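Local coordinates for McyG protein (Microcystis aeruginosa PCC 7806, PDB 4R0M), which binds phenylalanyl-adenylate in its adenylation domain and probably activates a starter acid for microcystin assembly, passing it to the attached peptidyl carrier domain, at residues A41-Q46 and I263-V268; E286-V291 and E321-Q326; E457-V462 and R504-Q509. All coordinates share one frame; numbering follows the deposited sequence.

Contact 1 of 3, residues A41-Q46 and I263-V268; sequences ATEYFQ and IQKHQV
Glu-43 and His-266 reach for each other from opposite directions, carboxylate against the edge of the imidazole, with the two flat groups turned only 23° apart. His-266 NE2 gives its hydrogen to Glu-43 OE2 at 2.7 Å; the oxygen lies close to the ring plane, and the nitrogen arrives on the syn side of the carboxylate, somewhat tilted from its plane. The second oxygen lies nearby, Glu-43 OE1 being 3.1 Å from His-266 CE1, without a bond to NE2. Lys-265 comes in differently. With CG anti to the backbone N (chi1 -175°) and the rest of the chain stretched out, it runs alongside the imidazole and sets NZ 3.1 Å from Glu-43 OE2 as a salt bridge, from above the carboxylate plane and from the face opposite to the one His-266 NE2 uses. Behind the carboxylate is the edge strand 43-47 of the large mixed sheet, where Glu-43 also rests on Thr-35 and Ile-37; behind the donors is the last turn of helix 258-265, with His-266 packed on Ile-245. A single oxygen thus takes two donors, and the carboxylate would tend to favour a protonated imidazole, an effect that the lysine charge beside it probably weakens.

Contact 2 of 3, residues E286-V291 and E321-Q326; sequences EELKHV and EKHQLQ
His-323 turns its imidazole toward Leu-288 through a chi1 of -65°, which sets CG beside its own backbone N, while a chi2 of -105° presents the NE2-CE1 edge to the facing loop. Leu-288 adopts a similar first torsion, and its branch meets the ring at a slant, CD2 lying 3.8 Å from His-323 CE1. The ring edge faces two backbone carbonyls. His-323 NE2 donates to Leu-288 O at 3.0 Å, near the ring plane but well bent, and this bond is weak. Beside it, His-323 CE1 comes within 3.2 Å of Val-291 O. The stronger hold on the imidazole is at ND1, which accepts from the backbone N of Tyr-293, just past the end of 286-291. With one nitrogen accepting and the other donating, the ring is probably neutral, its hydrogen on NE2, and backbone groups at both nitrogens help to fix its rotation. An alanine in place of His-323 would remove both nitrogens and probably leave Leu-288 O and the amide of Tyr-293 without these mates, with a gap beside the Leu-288 methyl. Leu-288 also packs on Leu-257 and on Ile-319, so the loop is laid against the helix that His-323 follows. That helix, 310-320, ends in a Schellman motif with Gln-324 at positive phi as its C-prime residue and Leu-325 N bonded to Leu-320 O. It connects the neighbouring parallel strands 300-303 and 330-336, the layout of a beta-alpha-beta crossover.

Contact 3 of 3, residues E457-V462 and R504-Q509; sequences EELEGV and RSHVTQ
Leu-459 lays its CD2 methyl over one face of the His-506 imidazole, a CH-pi contact with the carbon 3.8 Å from the ring centroid and 21° off the ring normal. The methyl is displaced toward the rim, so its nearest ring atom is His-506 CG, at 3.6 Å. The other branch reaches past the ring, Leu-459 CD1 touching His-506 CB at 3.8 Å, and the two side chains slide past each other in opposite directions. Glu-458 comes to the ring edge instead. Its OE1 lies in the ring plane 3.6 Å from His-506 CE1, the carboxylate standing nearly upright to the imidazole; the 4.2 Å from Glu-458 OE1 to His-506 NE2 is too long for a hydrogen bond, though a protonated imidazole would probably be attracted weakly. Just beyond, the chain folds into a type II beta turn from Leu-459 to Val-462, with Gly-461 at the positive phi that this turn needs. The contact joins the turn that follows helix 449-457 to helix 498-511; both probably belong to the small C-terminal subdomain seen in adenylating enzymes of the ANL superfamily. On helix 498-511, CG of His-506 is anti to the backbone N (chi1 -161°), which swings the ring out to Leu-459 and onto Thr-455. Ile-503, one turn earlier, backs Leu-459 and also receives Val-462. Farther in, buried Val-507 carries the packing on to Leu-452 and Ile-456 of helix 449-457.

Overall arrangement
The three contacts follow one another along the chain. Contacts 1 and 2 both hold parts of the large adenylation region together, their centres 20 Å apart and their nearest atoms about 7 Å. Contact 1 ties edge strand 43-47 of the nine-stranded mixed sheet to the end of helix 258-265; contact 2 joins loops that lead into strands 300-303 and 330-336 of the same sheet. Tyr-293 bridges them, touched by Gln-264 and bonded to His-323. Contact 3 stands apart, its centre 38 Å from contact 1 and 27 Å from contact 2, joining the turn after helix 449-457 to helix 498-511, probably within the C-terminal subdomain that in ANL enzymes moves as a unit between catalytic steps.

Contact 1 of 3, residues A41-Q46 and I263-V268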
loop_
_atom_site.group_PDB
_atom_site.type_symbol
_atom_site.label_atom_id
_atom_site.label_comp_id
_atom_site.label_asym_id
_atom_site.label_seq_id
_atom_site.Cartn_x
_atom_site.Cartn_y
_atom_site.Cartn_z
ATOM N N ALA A 41 18.219 9.039 -11.206
ATOM C CA ALA A 41 17.242 9.613 -12.147
ATOM C C ALA A 41 17.489 9.305 -13.635
ATOM O O ALA A 41 16.829 9.877 -14.506
ATOM C CB ALA A 41 17.070 11.114 -11.915
ATOM N N THR A 42 18.426 8.402 -13.921
ATOM C CA THR A 42 18.601 7.882 -15.280
ATOM C C THR A 42 17.502 6.860 -15.576
ATOM O O THR A 42 16.841 6.362 -14.657
ATOM C CB THR A 42 19.988 7.238 -15.502
ATOM O OG1 THR A 42 20.211 6.211 -14.530
ATOM C CG2 THR A 42 21.093 8.284 -15.409
ATOM N N GLU A 43 17.307 6.552 -16.855
ATOM C CA GLU A 43 16.194 5.700 -17.271
ATOM C C GLU A 43 16.645 4.474 -18.056
ATOM O O GLU A 43 17.690 4.485 -18.707
ATOM C CB GLU A 43 15.175 6.506 -18.080
ATOM C CG GLU A 43 14.763 7.808 -17.412
ATOM C CD GLU A 43 13.553 8.456 -18.051
ATOM O OE1 GLU A 43 13.187 8.074 -19.184
ATOM O OE2 GLU A 43 12.969 9.356 -17.411
ATOM N N TYR A 44 15.841 3.419 -17.977
ATOM C CA TYR A 44 16.112 2.169 -18.672
ATOM C C TYR A 44 14.794 1.569 -19.160
ATOM O O TYR A 44 13.912 1.245 -18.358
ATOM C CB TYR A 44 16.868 1.204 -17.750
ATOM C CG TYR A 44 17.050 -0.200 -18.288
ATOM C CD1 TYR A 44 17.608 -0.426 -19.551
ATOM C CD2 TYR A 44 16.684 -1.308 -17.522
ATOM C CE1 TYR A 44 17.775 -1.713 -20.041
ATOM C CE2 TYR A 44 16.851 -2.599 -18.001
ATOM C CZ TYR A 44 17.396 -2.797 -19.259
ATOM O OH TYR A 44 17.564 -4.078 -19.735
ATOM N N PHE A 45 14.660 1.447 -20.478
ATOM C CA PHE A 45 13.445 0.903 -21.079
ATOM C C PHE A 45 13.584 -0.587 -21.366
ATOM O O PHE A 45 14.586 -1.035 -21.919
ATOM C CB PHE A 45 13.065 1.671 -22.353
ATOM C CG PHE A 45 11.844 1.132 -23.055
ATOM C CD1 PHE A 45 10.570 1.310 -22.513
ATOM C CD2 PHE A 45 11.965 0.457 -24.270
ATOM C CE1 PHE A 45 9.447 0.815 -23.163
ATOM C CE2 PHE A 45 10.844 -0.036 -24.924
ATOM C CZ PHE A 45 9.584 0.141 -24.369
ATOM N N GLN A 46 12.568 -1.341 -20.959
ATOM C CA GLN A 46 12.475 -2.766 -21.236
ATOM C C GLN A 46 11.096 -3.031 -21.824
ATOM O O GLN A 46 10.090 -2.977 -21.112
ATOM C CB GLN A 46 12.687 -3.577 -19.951
ATOM C CG GLN A 46 12.765 -5.085 -20.155
ATOM C CD GLN A 46 12.921 -5.861 -18.856
ATOM O OE1 GLN A 46 12.284 -5.551 -17.845
ATOM N NE2 GLN A 46 13.763 -6.891 -18.883
ATOM N N ILE A 263 5.570 13.105 -13.988
ATOM C CA ILE A 263 4.243 13.135 -14.606
ATOM C C ILE A 263 4.271 14.006 -15.867
ATOM O O ILE A 263 3.733 13.621 -16.907
ATOM C CB ILE A 263 3.154 13.632 -13.624
ATOM C CG1 ILE A 263 2.927 12.602 -12.510
ATOM C CG2 ILE A 263 1.843 13.905 -14.353
ATOM C CD1 ILE A 263 2.226 13.152 -11.285
ATOM N N GLN A 264 4.920 15.165 -15.763
ATOM C CA GLN A 264 5.049 16.112 -16.866
ATOM C C GLN A 264 5.931 15.568 -17.992
ATOM O O GLN A 264 5.544 15.608 -19.162
ATOM C CB GLN A 264 5.618 17.438 -16.351
ATOM C CG GLN A 264 5.789 18.510 -17.417
ATOM C CD GLN A 264 6.529 19.731 -16.905
ATOM O OE1 GLN A 264 5.928 20.781 -16.683
ATOM N NE2 GLN A 264 7.841 19.598 -16.710
ATOM N N LYS A 265 7.109 15.069 -17.621
ATOM C CA LYS A 265 8.112 14.583 -18.567
ATOM C C LYS A 265 7.624 13.391 -19.395
ATOM O O LYS A 265 7.903 13.307 -20.592
ATOM C CB LYS A 265 9.396 14.208 -17.820
ATOM C CG LYS A 265 10.555 13.789 -18.712
ATOM C CD LYS A 265 11.689 13.187 -17.898
ATOM C CE LYS A 265 12.814 12.702 -18.799
ATOM N NZ LYS A 265 13.997 12.243 -18.018
ATOM N N HIS A 266 6.899 12.480 -18.753
ATOM C CA HIS A 266 6.469 11.241 -19.396
ATOM C C HIS A 266 5.024 11.243 -19.800
ATOM O O HIS A 266 4.501 10.221 -20.253
ATOM C CB HIS A 266 6.754 10.054 -18.487
ATOM C CG HIS A 266 8.218 9.722 -18.367
ATOM N ND1 HIS A 266 8.853 8.929 -19.246
ATOM C CD2 HIS A 266 9.170 10.108 -17.426
ATOM C CE1 HIS A 266 10.144 8.810 -18.892
ATOM N NE2 HIS A 266 10.338 9.530 -17.777
ATOM N N GLN A 267 4.368 12.394 -19.648
ATOM C CA GLN A 267 2.945 12.542 -19.960
ATOM C C GLN A 267 2.117 11.424 -19.323
ATOM O O GLN A 267 1.390 10.694 -20.002
ATOM C CB GLN A 267 2.718 12.634 -21.478
ATOM C CG GLN A 267 3.145 13.964 -22.090
ATOM C CD GLN A 267 2.312 15.132 -21.592
ATOM O OE1 GLN A 267 2.788 15.965 -20.822
ATOM N NE2 GLN A 267 1.055 15.187 -22.019
ATOM N N VAL A 268 2.251 11.307 -18.002
ATOM C CA VAL A 268 1.616 10.249 -17.221
ATOM C C VAL A 268 0.123 10.516 -17.057
ATOM O O VAL A 268 -0.287 11.638 -16.753
ATOM C CB VAL A 268 2.315 10.096 -15.853
ATOM C CG1 VAL A 268 1.559 9.141 -14.937
ATOM C CG2 VAL A 268 3.751 9.627 -16.048
#

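Contact 2 of 3, residues E286-V291 and E321-Q326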
loop_
_atom_site.group_PDB
_atom_site.type_symbol
_atom_site.label_atom_id
_atom_site.label_comp_id
_atom_site.label_asym_id
_atom_site.label_seq_id
_atom_site.Cartn_x
_atom_site.Cartn_y
_atom_site.Cartn_z
ATOM N N GLU A 286 4.970 26.699 -1.270
ATOM C CA GLU A 286 5.790 27.896 -1.457
ATOM C C GLU A 286 6.613 27.848 -2.749
ATOM O O GLU A 286 6.501 28.743 -3.590
ATOM C CB GLU A 286 6.695 28.121 -0.233
ATOM C CG GLU A 286 7.657 29.302 -0.336
ATOM C CD GLU A 286 6.960 30.649 -0.463
ATOM O OE1 GLU A 286 5.850 30.817 0.090
ATOM O OE2 GLU A 286 7.532 31.549 -1.116
ATOM N N GLU A 287 7.426 26.804 -2.898
ATOM C CA GLU A 287 8.274 26.630 -4.086
ATOM C C GLU A 287 7.480 26.331 -5.363
ATOM O O GLU A 287 8.003 26.474 -6.469
ATOM C CB GLU A 287 9.360 25.565 -3.858
ATOM C CG GLU A 287 8.932 24.364 -3.027
ATOM C CD GLU A 287 9.127 24.586 -1.536
ATOM O OE1 GLU A 287 10.266 24.415 -1.054
ATOM O OE2 GLU A 287 8.140 24.927 -0.846
ATOM N N LEU A 288 6.220 25.929 -5.203
ATOM C CA LEU A 288 5.323 25.683 -6.334
ATOM C C LEU A 288 4.710 26.966 -6.903
ATOM O O LEU A 288 3.978 26.925 -7.897
ATOM C CB LEU A 288 4.222 24.690 -5.943
ATOM C CG LEU A 288 4.577 23.200 -6.002
ATOM C CD1 LEU A 288 3.590 22.380 -5.186
ATOM C CD2 LEU A 288 4.637 22.700 -7.438
ATOM N N LYS A 289 5.011 28.098 -6.272
ATOM C CA LYS A 289 4.592 29.407 -6.774
ATOM C C LYS A 289 5.626 30.001 -7.727
ATOM O O LYS A 289 5.301 30.870 -8.539
ATOM C CB LYS A 289 4.328 30.375 -5.618
ATOM C CG LYS A 289 3.003 30.153 -4.908
ATOM C CD LYS A 289 2.842 31.096 -3.726
ATOM C CE LYS A 289 1.532 30.843 -2.998
ATOM N NZ LYS A 289 1.426 31.636 -1.741
ATOM N N HIS A 290 6.866 29.524 -7.628
ATOM C CA HIS A 290 7.981 30.079 -8.396
ATOM C C HIS A 290 8.370 29.235 -9.581
ATOM O O HIS A 290 9.079 29.700 -10.475
ATOM C CB HIS A 290 9.180 30.340 -7.486
ATOM C CG HIS A 290 8.869 31.267 -6.334
ATOM N ND1 HIS A 290 8.784 32.604 -6.483
ATOM C CD2 HIS A 290 8.607 31.004 -4.990
ATOM C CE1 HIS A 290 8.489 33.169 -5.295
ATOM N NE2 HIS A 290 8.379 32.189 -4.384
ATOM N N VAL A 291 7.915 27.983 -9.589
ATOM C CA VAL A 291 8.017 27.122 -10.769
ATOM C C VAL A 291 6.620 26.691 -11.216
ATOM O O VAL A 291 5.667 26.739 -10.434
ATOM C CB VAL A 291 8.913 25.876 -10.536
ATOM C CG1 VAL A 291 10.362 26.284 -10.315
ATOM C CG2 VAL A 291 8.402 25.029 -9.377
ATOM N N GLU A 321 -4.210 22.950 -9.515
ATOM C CA GLU A 321 -5.030 23.409 -10.643
ATOM C C GLU A 321 -4.332 24.558 -11.380
ATOM O O GLU A 321 -4.569 24.780 -12.566
ATOM C CB GLU A 321 -6.452 23.796 -10.205
ATOM C CG GLU A 321 -6.571 25.111 -9.446
ATOM C CD GLU A 321 -8.003 25.607 -9.351
ATOM O OE1 GLU A 321 -8.865 24.862 -8.835
ATOM O OE2 GLU A 321 -8.268 26.748 -9.789
ATOM N N LYS A 322 -3.462 25.267 -10.662
ATOM C CA LYS A 322 -2.601 26.299 -11.240
ATOM C C LYS A 322 -1.451 25.673 -12.032
ATOM O O LYS A 322 -0.620 26.379 -12.609
ATOM C CB LYS A 322 -2.046 27.206 -10.135
ATOM C CG LYS A 322 -3.109 27.947 -9.339
ATOM C CD LYS A 322 -2.488 28.846 -8.281
ATOM C CE LYS A 322 -3.546 29.703 -7.606
ATOM N NZ LYS A 322 -2.937 30.757 -6.746
ATOM N N HIS A 323 -1.409 24.342 -12.043
ATOM C CA HIS A 323 -0.399 23.586 -12.776
ATOM C C HIS A 323 -1.047 22.643 -13.751
ATOM O O HIS A 323 -0.507 21.577 -14.068
ATOM C CB HIS A 323 0.510 22.844 -11.803
ATOM C CG HIS A 323 1.333 23.759 -10.934
ATOM N ND1 HIS A 323 2.644 23.961 -11.137
ATOM C CD2 HIS A 323 0.975 24.555 -9.849
ATOM C CE1 HIS A 323 3.109 24.830 -10.225
ATOM N NE2 HIS A 323 2.085 25.194 -9.437
ATOM N N GLN A 324 -2.229 23.047 -14.221
ATOM C CA GLN A 324 -2.973 22.379 -15.301
ATOM C C GLN A 324 -3.581 21.019 -14.953
ATOM O O GLN A 324 -4.006 20.283 -15.846
ATOM C CB GLN A 324 -2.134 22.291 -16.588
ATOM C CG GLN A 324 -1.691 23.634 -17.146
ATOM C CD GLN A 324 -1.066 23.513 -18.521
ATOM O OE1 GLN A 324 -1.703 23.049 -19.469
ATOM N NE2 GLN A 324 0.190 23.933 -18.640
ATOM N N LEU A 325 -3.635 20.688 -13.663
ATOM C CA LEU A 325 -4.322 19.476 -13.220
ATOM C C LEU A 325 -5.818 19.636 -13.470
ATOM O O LEU A 325 -6.470 20.483 -12.854
ATOM C CB LEU A 325 -4.044 19.186 -11.741
ATOM C CG LEU A 325 -4.614 17.887 -11.155
ATOM C CD1 LEU A 325 -3.860 16.669 -11.672
ATOM C CD2 LEU A 325 -4.590 17.924 -9.634
ATOM N N GLN A 326 -6.345 18.828 -14.387
ATOM C CA GLN A 326 -7.737 18.952 -14.831
ATOM C C GLN A 326 -8.744 18.601 -13.736
ATOM O O GLN A 326 -8.416 17.897 -12.775
ATOM C CB GLN A 326 -7.989 18.119 -16.095
ATOM C CG GLN A 326 -7.738 16.625 -15.940
ATOM C CD GLN A 326 -7.945 15.859 -17.234
ATOM O OE1 GLN A 326 -6.983 15.470 -17.895
ATOM N NE2 GLN A 326 -9.204 15.642 -17.602
#

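Contact 3 of 3, residues E457-V462 and R504-Q509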
loop_
_atom_site.group_PDB
_atom_site.type_symbol
_atom_site.label_atom_id
_atom_site.label_comp_id
_atom_site.label_asym_id
_atom_site.label_seq_id
_atom_site.Cartn_x
_atom_site.Cartn_y
_atom_site.Cartn_z
ATOM N N GLU A 457 -0.531 17.774 11.895
ATOM C CA GLU A 457 0.473 17.922 10.837
ATOM C C GLU A 457 0.502 19.305 10.178
ATOM O O GLU A 457 1.423 19.613 9.422
ATOM C CB GLU A 457 0.343 16.798 9.803
ATOM C CG GLU A 457 0.810 15.450 10.337
ATOM C CD GLU A 457 0.764 14.329 9.313
ATOM O OE1 GLU A 457 0.042 14.455 8.301
ATOM O OE2 GLU A 457 1.452 13.308 9.532
ATOM N N GLU A 458 -0.495 20.137 10.482
ATOM C CA GLU A 458 -0.497 21.543 10.066
ATOM C C GLU A 458 0.579 22.345 10.799
ATOM O O GLU A 458 1.090 23.336 10.274
ATOM C CB GLU A 458 -1.858 22.187 10.336
ATOM C CG GLU A 458 -3.009 21.659 9.494
ATOM C CD GLU A 458 -4.365 22.115 10.004
ATOM O OE1 GLU A 458 -4.415 23.018 10.868
ATOM O OE2 GLU A 458 -5.389 21.566 9.544
ATOM N N LEU A 459 0.913 21.908 12.012
ATOM C CA LEU A 459 1.836 22.639 12.880
ATOM C C LEU A 459 3.289 22.581 12.428
ATOM O O LEU A 459 3.779 21.537 11.992
ATOM C CB LEU A 459 1.731 22.134 14.322
ATOM C CG LEU A 459 0.425 22.375 15.079
ATOM C CD1 LEU A 459 0.340 21.431 16.268
ATOM C CD2 LEU A 459 0.305 23.827 15.523
ATOM N N GLU A 460 3.965 23.721 12.547
ATOM C CA GLU A 460 5.402 23.823 12.327
ATOM C C GLU A 460 6.147 22.952 13.339
ATOM O O GLU A 460 5.862 23.002 14.541
ATOM C CB GLU A 460 5.842 25.288 12.447
ATOM C CG GLU A 460 7.346 25.524 12.434
ATOM C CD GLU A 460 7.992 25.142 11.116
ATOM O OE1 GLU A 460 7.676 25.779 10.088
ATOM O OE2 GLU A 460 8.821 24.204 11.111
ATOM N N GLY A 461 7.087 22.148 12.846
ATOM C CA GLY A 461 7.882 21.271 13.704
ATOM C C GLY A 461 7.419 19.825 13.732
ATOM O O GLY A 461 8.093 18.965 14.305
ATOM N N VAL A 462 6.266 19.556 13.122
ATOM C CA VAL A 462 5.735 18.195 13.023
ATOM C C VAL A 462 5.978 17.660 11.613
ATOM O O VAL A 462 5.460 18.207 10.634
ATOM C CB VAL A 462 4.230 18.139 13.372
ATOM C CG1 VAL A 462 3.678 16.732 13.187
ATOM C CG2 VAL A 462 3.994 18.625 14.797
ATOM N N ARG A 504 -0.562 19.829 21.949
ATOM C CA ARG A 504 -1.652 19.702 22.919
ATOM C C ARG A 504 -2.672 20.839 22.819
ATOM O O ARG A 504 -3.878 20.587 22.776
ATOM C CB ARG A 504 -1.107 19.611 24.347
ATOM C CG ARG A 504 -2.072 18.963 25.331
ATOM C CD ARG A 504 -1.575 19.034 26.770
ATOM N NE ARG A 504 -0.169 18.647 26.923
ATOM C CZ ARG A 504 0.270 17.394 27.020
ATOM N NH1 ARG A 504 -0.577 16.374 26.973
ATOM N NH2 ARG A 504 1.567 17.161 27.160
ATOM N N SER A 505 -2.185 22.079 22.774
ATOM C CA SER A 505 -3.064 23.249 22.706
ATOM C C SER A 505 -3.837 23.322 21.389
ATOM O O SER A 505 -5.050 23.541 21.392
ATOM C CB SER A 505 -2.283 24.543 22.951
ATOM O OG SER A 505 -1.241 24.699 22.007
ATOM N N HIS A 506 -3.138 23.113 20.273
ATOM C CA HIS A 506 -3.760 23.135 18.945
ATOM C C HIS A 506 -4.857 22.112 18.798
ATOM O O HIS A 506 -5.879 22.386 18.168
ATOM C CB HIS A 506 -2.709 22.958 17.855
ATOM C CG HIS A 506 -3.164 23.412 16.490
ATOM N ND1 HIS A 506 -3.526 22.550 15.520
ATOM C CD2 HIS A 506 -3.307 24.691 15.952
ATOM C CE1 HIS A 506 -3.880 23.238 14.418
ATOM N NE2 HIS A 506 -3.748 24.548 14.685
ATOM N N VAL A 507 -4.660 20.935 19.392
ATOM C CA VAL A 507 -5.679 19.876 19.389
ATOM C C VAL A 507 -6.898 20.243 20.246
ATOM O O VAL A 507 -8.037 19.976 19.850
ATOM C CB VAL A 507 -5.090 18.502 19.807
ATOM C CG1 VAL A 507 -6.187 17.473 20.052
ATOM C CG2 VAL A 507 -4.133 17.990 18.740
ATOM N N THR A 508 -6.661 20.861 21.406
ATOM C CA THR A 508 -7.755 21.280 22.296
ATOM C C THR A 508 -8.591 22.391 21.674
ATOM O O THR A 508 -9.822 22.351 21.731
ATOM C CB THR A 508 -7.264 21.753 23.686
ATOM O OG1 THR A 508 -6.316 22.818 23.537
ATOM C CG2 THR A 508 -6.622 20.630 24.440
ATOM N N GLN A 509 -7.912 23.372 21.081
ATOM C CA GLN A 509 -8.565 24.517 20.445
ATOM C C GLN A 509 -9.536 24.109 19.340
ATOM O O GLN A 509 -10.582 24.737 19.172
ATOM C CB GLN A 509 -7.526 25.495 19.879
ATOM C CG GLN A 509 -6.666 26.211 20.916
ATOM C CD GLN A 509 -7.441 27.178 21.797
ATOM O OE1 GLN A 509 -8.513 27.664 21.428
ATOM N NE2 GLN A 509 -6.895 27.467 22.971
#